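3-oxoacyl-[acyl-carrier-protein] synthase, mitochondrial (Arabidopsis thaliana, PDB 2IX4) catalyses the condensation steps of mitochondrial fatty acid synthesis, lengthening acyl chains carried on acyl carrier protein by two carbons taken from malonyl-ACP. Local coordinates at residues 237-242 with 348-353; 317-322 with 329-334. One frame throughout, in Å; residues are numbered along the deposited sequence.

Contact 1 of 2, residues 237-242 with 348-353; sequences RPFDCD and LAFSST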
loop_
_atom_site.group_PDB
_atom_site.type_symbol
_atom_site.label_atom_id
_atom_site.label_comp_id
_atom_site.label_asym_id
_atom_site.label_seq_id
_atom_site.Cartn_x
_atom_site.Cartn_y
_atom_site.Cartn_z
ATOM N N ARG A 237 11.236 -14.309 21.782
ATOM C CA ARG A 237 10.926 -14.210 23.205
ATOM C C ARG A 237 10.486 -12.795 23.587
ATOM O O ARG A 237 11.237 -12.064 24.239
ATOM C CB ARG A 237 12.132 -14.657 24.046
ATOM C CG ARG A 237 13.465 -14.047 23.618
ATOM C CD ARG A 237 14.628 -14.581 24.430
ATOM N NE ARG A 237 14.743 -16.025 24.295
ATOM C CZ ARG A 237 14.735 -16.886 25.306
ATOM N NH1 ARG A 237 14.647 -16.465 26.564
ATOM N NH2 ARG A 237 14.836 -18.180 25.051
ATOM N N PRO A 238 9.259 -12.403 23.183
ATOM C CA PRO A 238 8.784 -11.054 23.487
ATOM C C PRO A 238 8.788 -10.773 24.992
ATOM O O PRO A 238 8.394 -11.633 25.781
ATOM C CB PRO A 238 7.350 -11.057 22.949
ATOM C CG PRO A 238 7.328 -12.137 21.915
ATOM C CD PRO A 238 8.253 -13.188 22.444
ATOM N N PHE A 239 9.261 -9.584 25.367
ATOM C CA PHE A 239 9.313 -9.115 26.766
ATOM C C PHE A 239 10.372 -9.786 27.665
ATOM O O PHE A 239 10.493 -9.437 28.844
ATOM C CB PHE A 239 7.931 -9.188 27.445
ATOM C CG PHE A 239 6.842 -8.405 26.746
ATOM C CD1 PHE A 239 5.674 -9.042 26.335
ATOM C CD2 PHE A 239 6.967 -7.033 26.526
ATOM C CE1 PHE A 239 4.652 -8.332 25.705
ATOM C CE2 PHE A 239 5.950 -6.314 25.894
ATOM C CZ PHE A 239 4.791 -6.966 25.485
ATOM N N ASP A 240 11.131 -10.736 27.116
ATOM C CA ASP A 240 12.185 -11.435 27.866
ATOM C C ASP A 240 13.495 -10.647 27.856
ATOM O O ASP A 240 13.816 -9.987 26.875
ATOM C CB ASP A 240 12.417 -12.838 27.293
ATOM C CG ASP A 240 13.364 -13.669 28.144
ATOM O OD1 ASP A 240 12.925 -14.174 29.199
ATOM O OD2 ASP A 240 14.545 -13.816 27.761
ATOM N N CYS A 241 14.254 -10.733 28.947
ATOM C CA CYS A 241 15.524 -10.011 29.076
ATOM C C CYS A 241 16.569 -10.397 28.025
ATOM O O CYS A 241 17.453 -9.602 27.700
ATOM C CB CYS A 241 16.108 -10.200 30.476
ATOM S SG CYS A 241 15.314 -9.199 31.753
ATOM N N ASP A 242 16.462 -11.613 27.498
ATOM C CA ASP A 242 17.444 -12.118 26.538
ATOM C C ASP A 242 17.035 -12.034 25.065
ATOM O O ASP A 242 17.701 -12.619 24.209
ATOM C CB ASP A 242 17.865 -13.541 26.907
ATOM C CG ASP A 242 19.125 -13.566 27.734
ATOM O OD1 ASP A 242 20.214 -13.340 27.159
ATOM O OD2 ASP A 242 19.025 -13.801 28.959
ATOM N N LEU A 348 -5.224 -5.856 33.817
ATOM C CA LEU A 348 -5.119 -5.972 32.364
ATOM C C LEU A 348 -4.325 -7.208 31.954
ATOM O O LEU A 348 -3.200 -7.418 32.418
ATOM C CB LEU A 348 -4.487 -4.709 31.751
ATOM C CG LEU A 348 -4.202 -4.706 30.241
ATOM C CD1 LEU A 348 -5.484 -4.589 29.411
ATOM C CD2 LEU A 348 -3.232 -3.594 29.876
ATOM N N ALA A 349 -4.928 -8.021 31.090
ATOM C CA ALA A 349 -4.242 -9.154 30.482
ATOM C C ALA A 349 -3.610 -8.707 29.175
ATOM O O ALA A 349 -4.272 -8.089 28.342
ATOM C CB ALA A 349 -5.211 -10.302 30.237
ATOM N N PHE A 350 -2.326 -9.002 29.004
ATOM C CA PHE A 350 -1.653 -8.721 27.742
ATOM C C PHE A 350 -0.575 -9.746 27.419
ATOM O O PHE A 350 0.055 -10.306 28.315
ATOM C CB PHE A 350 -1.104 -7.286 27.695
ATOM C CG PHE A 350 0.017 -7.027 28.654
ATOM C CD1 PHE A 350 1.337 -7.066 28.222
ATOM C CD2 PHE A 350 -0.245 -6.724 29.986
ATOM C CE1 PHE A 350 2.381 -6.818 29.106
ATOM C CE2 PHE A 350 0.793 -6.476 30.880
ATOM C CZ PHE A 350 2.107 -6.524 30.438
ATOM N N SER A 351 -0.391 -9.994 26.125
ATOM C CA SER A 351 0.618 -10.926 25.645
ATOM C C SER A 351 1.025 -10.572 24.226
ATOM O O SER A 351 0.314 -9.842 23.534
ATOM C CB SER A 351 0.083 -12.362 25.684
ATOM O OG SER A 351 -1.038 -12.513 24.828
ATOM N N SER A 352 2.181 -11.081 23.808
ATOM C CA SER A 352 2.556 -11.087 22.401
ATOM C C SER A 352 2.614 -12.527 21.908
ATOM O O SER A 352 3.222 -13.385 22.552
ATOM C CB SER A 352 3.901 -10.411 22.177
ATOM O OG SER A 352 4.321 -10.604 20.836
ATOM N N THR A 353 1.980 -12.781 20.768
ATOM C CA THR A 353 1.912 -14.128 20.205
ATOM C C THR A 353 3.041 -14.399 19.201
ATOM O O THR A 353 3.089 -15.465 18.575
ATOM C CB THR A 353 0.532 -14.399 19.558
ATOM O OG1 THR A 353 0.125 -13.259 18.797
ATOM C CG2 THR A 353 -0.506 -14.671 20.622
#

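Contact 2 of 2, residues 317-322 with 329-334; sequences VNAHAT and AVEARA. With K (potassium ion), chain D.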
loop_
_atom_site.group_PDB
_atom_site.type_symbol
_atom_site.label_atom_id
_atom_site.label_comp_id
_atom_site.label_asym_id
_atom_site.label_seq_id
_atom_site.Cartn_x
_atom_site.Cartn_y
_atom_site.Cartn_z
ATOM N N VAL A 317 -5.027 -7.158 25.665
ATOM C CA VAL A 317 -4.212 -6.465 24.674
ATOM C C VAL A 317 -3.240 -7.457 24.034
ATOM O O VAL A 317 -2.411 -8.058 24.718
ATOM C CB VAL A 317 -3.439 -5.264 25.288
ATOM C CG1 VAL A 317 -2.430 -4.691 24.294
ATOM C CG2 VAL A 317 -4.404 -4.176 25.749
ATOM N N ASN A 318 -3.368 -7.650 22.724
ATOM C CA ASN A 318 -2.368 -8.392 21.972
ATOM C C ASN A 318 -1.298 -7.409 21.511
ATOM O O ASN A 318 -1.511 -6.644 20.567
ATOM C CB ASN A 318 -3.008 -9.155 20.807
ATOM C CG ASN A 318 -2.020 -10.058 20.081
ATOM O OD1 ASN A 318 -1.238 -9.593 19.252
ATOM N ND2 ASN A 318 -2.066 -11.353 20.374
ATOM N N ALA A 319 -0.162 -7.413 22.205
ATOM C CA ALA A 319 0.925 -6.460 21.961
ATOM C C ALA A 319 1.623 -6.711 20.630
ATOM O O ALA A 319 1.584 -7.828 20.099
ATOM C CB ALA A 319 1.935 -6.508 23.105
ATOM N N HIS A 320 2.243 -5.670 20.075
ATOM C CA HIS A 320 3.026 -5.824 18.849
ATOM C C HIS A 320 4.323 -6.570 19.129
ATOM O O HIS A 320 4.775 -7.366 18.302
ATOM C CB HIS A 320 3.316 -4.469 18.187
ATOM C CG HIS A 320 4.088 -4.579 16.906
ATOM N ND1 HIS A 320 3.587 -5.212 15.786
ATOM C CD2 HIS A 320 5.329 -4.152 16.574
ATOM C CE1 HIS A 320 4.485 -5.165 14.820
ATOM N NE2 HIS A 320 5.551 -4.528 15.270
ATOM N N ALA A 321 4.888 -6.303 20.309
ATOM C CA ALA A 321 6.182 -6.828 20.768
ATOM C C ALA A 321 6.746 -7.978 19.936
ATOM O O ALA A 321 6.247 -9.107 19.979
ATOM C CB ALA A 321 6.105 -7.212 22.244
ATOM N N THR A 322 7.810 -7.660 19.203
ATOM C CA THR A 322 8.405 -8.544 18.207
ATOM C C THR A 322 9.606 -9.334 18.730
ATOM O O THR A 322 10.179 -10.136 17.996
ATOM C CB THR A 322 8.868 -7.739 16.973
ATOM O OG1 THR A 322 9.855 -6.777 17.373
ATOM C CG2 THR A 322 7.698 -7.012 16.328
ATOM N N ALA A 329 10.189 -2.881 25.160
ATOM C CA ALA A 329 10.207 -2.002 26.326
ATOM C C ALA A 329 9.388 -0.734 26.092
ATOM O O ALA A 329 8.646 -0.295 26.975
ATOM C CB ALA A 329 11.640 -1.648 26.696
ATOM N N VAL A 330 9.532 -0.153 24.902
ATOM C CA VAL A 330 8.788 1.046 24.514
ATOM C C VAL A 330 7.280 0.786 24.547
ATOM O O VAL A 330 6.524 1.576 25.112
ATOM C CB VAL A 330 9.237 1.574 23.122
ATOM C CG1 VAL A 330 8.269 2.618 22.592
ATOM C CG2 VAL A 330 10.647 2.156 23.198
ATOM N N GLU A 331 6.844 -0.330 23.967
ATOM C CA GLU A 331 5.425 -0.669 23.982
ATOM C C GLU A 331 4.931 -0.934 25.407
ATOM O O GLU A 331 3.847 -0.483 25.779
ATOM C CB GLU A 331 5.116 -1.852 23.063
ATOM C CG GLU A 331 3.617 -2.103 22.893
ATOM C CD GLU A 331 3.305 -3.270 21.991
ATOM O OE1 GLU A 331 4.226 -4.053 21.677
ATOM O OE2 GLU A 331 2.127 -3.410 21.590
ATOM N N ALA A 332 5.727 -1.655 26.197
ATOM C CA ALA A 332 5.400 -1.918 27.601
ATOM C C ALA A 332 5.191 -0.607 28.358
ATOM O O ALA A 332 4.231 -0.465 29.116
ATOM C CB ALA A 332 6.499 -2.747 28.263
ATOM N N ARG A 333 6.097 0.342 28.129
ATOM C CA ARG A 333 6.015 1.686 28.697
ATOM C C ARG A 333 4.729 2.388 28.250
ATOM O O ARG A 333 4.046 3.026 29.053
ATOM C CB ARG A 333 7.240 2.490 28.262
ATOM C CG ARG A 333 7.677 3.561 29.237
ATOM C CD ARG A 333 9.090 4.045 28.924
ATOM N NE ARG A 333 10.106 3.023 29.191
ATOM C CZ ARG A 333 10.897 2.473 28.270
ATOM N NH1 ARG A 333 10.816 2.837 26.996
ATOM N NH2 ARG A 333 11.785 1.556 28.630
ATOM N N ALA A 334 4.400 2.243 26.967
ATOM C CA ALA A 334 3.200 2.834 26.382
ATOM C C ALA A 334 1.911 2.220 26.937
ATOM O O ALA A 334 0.933 2.934 27.170
ATOM C CB ALA A 334 3.238 2.711 24.867
HETATM K K K D . -0.695 -7.171 17.851
#

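Contact 1 of 2, residues 237-242 with 348-353
Phe239 and Phe350 meet as an offset edge-to-face aromatic pair: the edge of Phe350 is turned toward the face of Phe239, the planes stand at 90° and the ring centroids lie 5.9 Å apart. The closest approach, Phe239 CE1 to Phe350 CD1 at 4.4 Å, is an ordinary apolar contact, displaced from the middle of the Phe239 ring. Phe239 reaches across because its CG lies anti to the carbonyl carbon (chi1 -58°), and the same CE1 corner comes within 4.2 Å of Ser352 CB. A second patch joins Pro238 to Ser352. Here the proline ring lies against the serine side chain, with Pro238 CB 3.6 Å from Ser352 CB and Pro238 CG 3.5 Å from Ser352 OG. The hydroxyl is engaged elsewhere, hydrogen-bonded with Ala321 O and capping a backbone N at the turn into the helix that follows. The loop presents its two apolar residues at the corners of a type II turn from Arg237 to Asp240. The ends of the turn are tied together: Asp240 OD2 accepts from Arg237 NH1, in a salt bridge of 2.9 Å, and from Asp242 N, in an Asx turn; the two donors approach from opposite faces of the carboxylate. Such packing fastens the loop between helix 212-220 and strand 251-259 to the segment 348-353, which carries strand 349-351; Phe394 adds another edge-to-face partner for Phe239, and Asp328 of helix 325-339 touches Pro238.

Contact 2 of 2, residues 317-322 with 329-334
Glu331 OE2 is held by two donors, His320 N across the contact in a nearly straight bond (2.7 Å, 166°) and Asn415 ND2 from elsewhere in the chain, while Ala321 N gives an equally short but more bent bond to Glu331 OE1 (2.7 Å, 148°). Toward the two backbone amides each oxygen uses its syn lone pair, so these loop N-H groups enter on the inner side of the carboxylate. With CG anti to the backbone N (chi1 -171°) and an extended chain beyond it, Glu331 reaches straight from its helix to the turn. Ala319 CB rests 3.5 Å from Glu331 OE2. A glutamine in its place would probably lose one of the two amide bonds, since its NH2 group cannot accept, and leave the turn bearing His320 less firmly set. That turn matters because His320 is a predicted active-site residue near Cys179 and His359. The potassium ion is bound by Asn318 O and OD1, each at 2.9 Å, and, at a longer 3.3 Å, by Ala319 O, together with Glu368, Ser414 and Asn415. Helix 325-339 thus braces the loop leaving strand 316-318, which lies in the sheet between strands 349-351 and 411-418.

Overall arrangement
Contacts 1 and 2 show how, in a condensing enzyme of the thiolase-like superfamily, a loop, a helix and two neighbouring strands are packed together beside a predicted active site. Their centres are 8 Å apart, and strands 316-318 and 349-351 run parallel side by side in the same mixed sheet. Along the chain, contact 2 is nested within contact 1: 237-242 comes first, then 317-322 and 329-334, and 348-353 closes the loop. They also touch directly, through a probable hydrogen bond between Ser351 O and Ala319 N (2.8 Å). Loop packing, helix and sheet therefore converge beside the potassium site and the predicted active-site histidines.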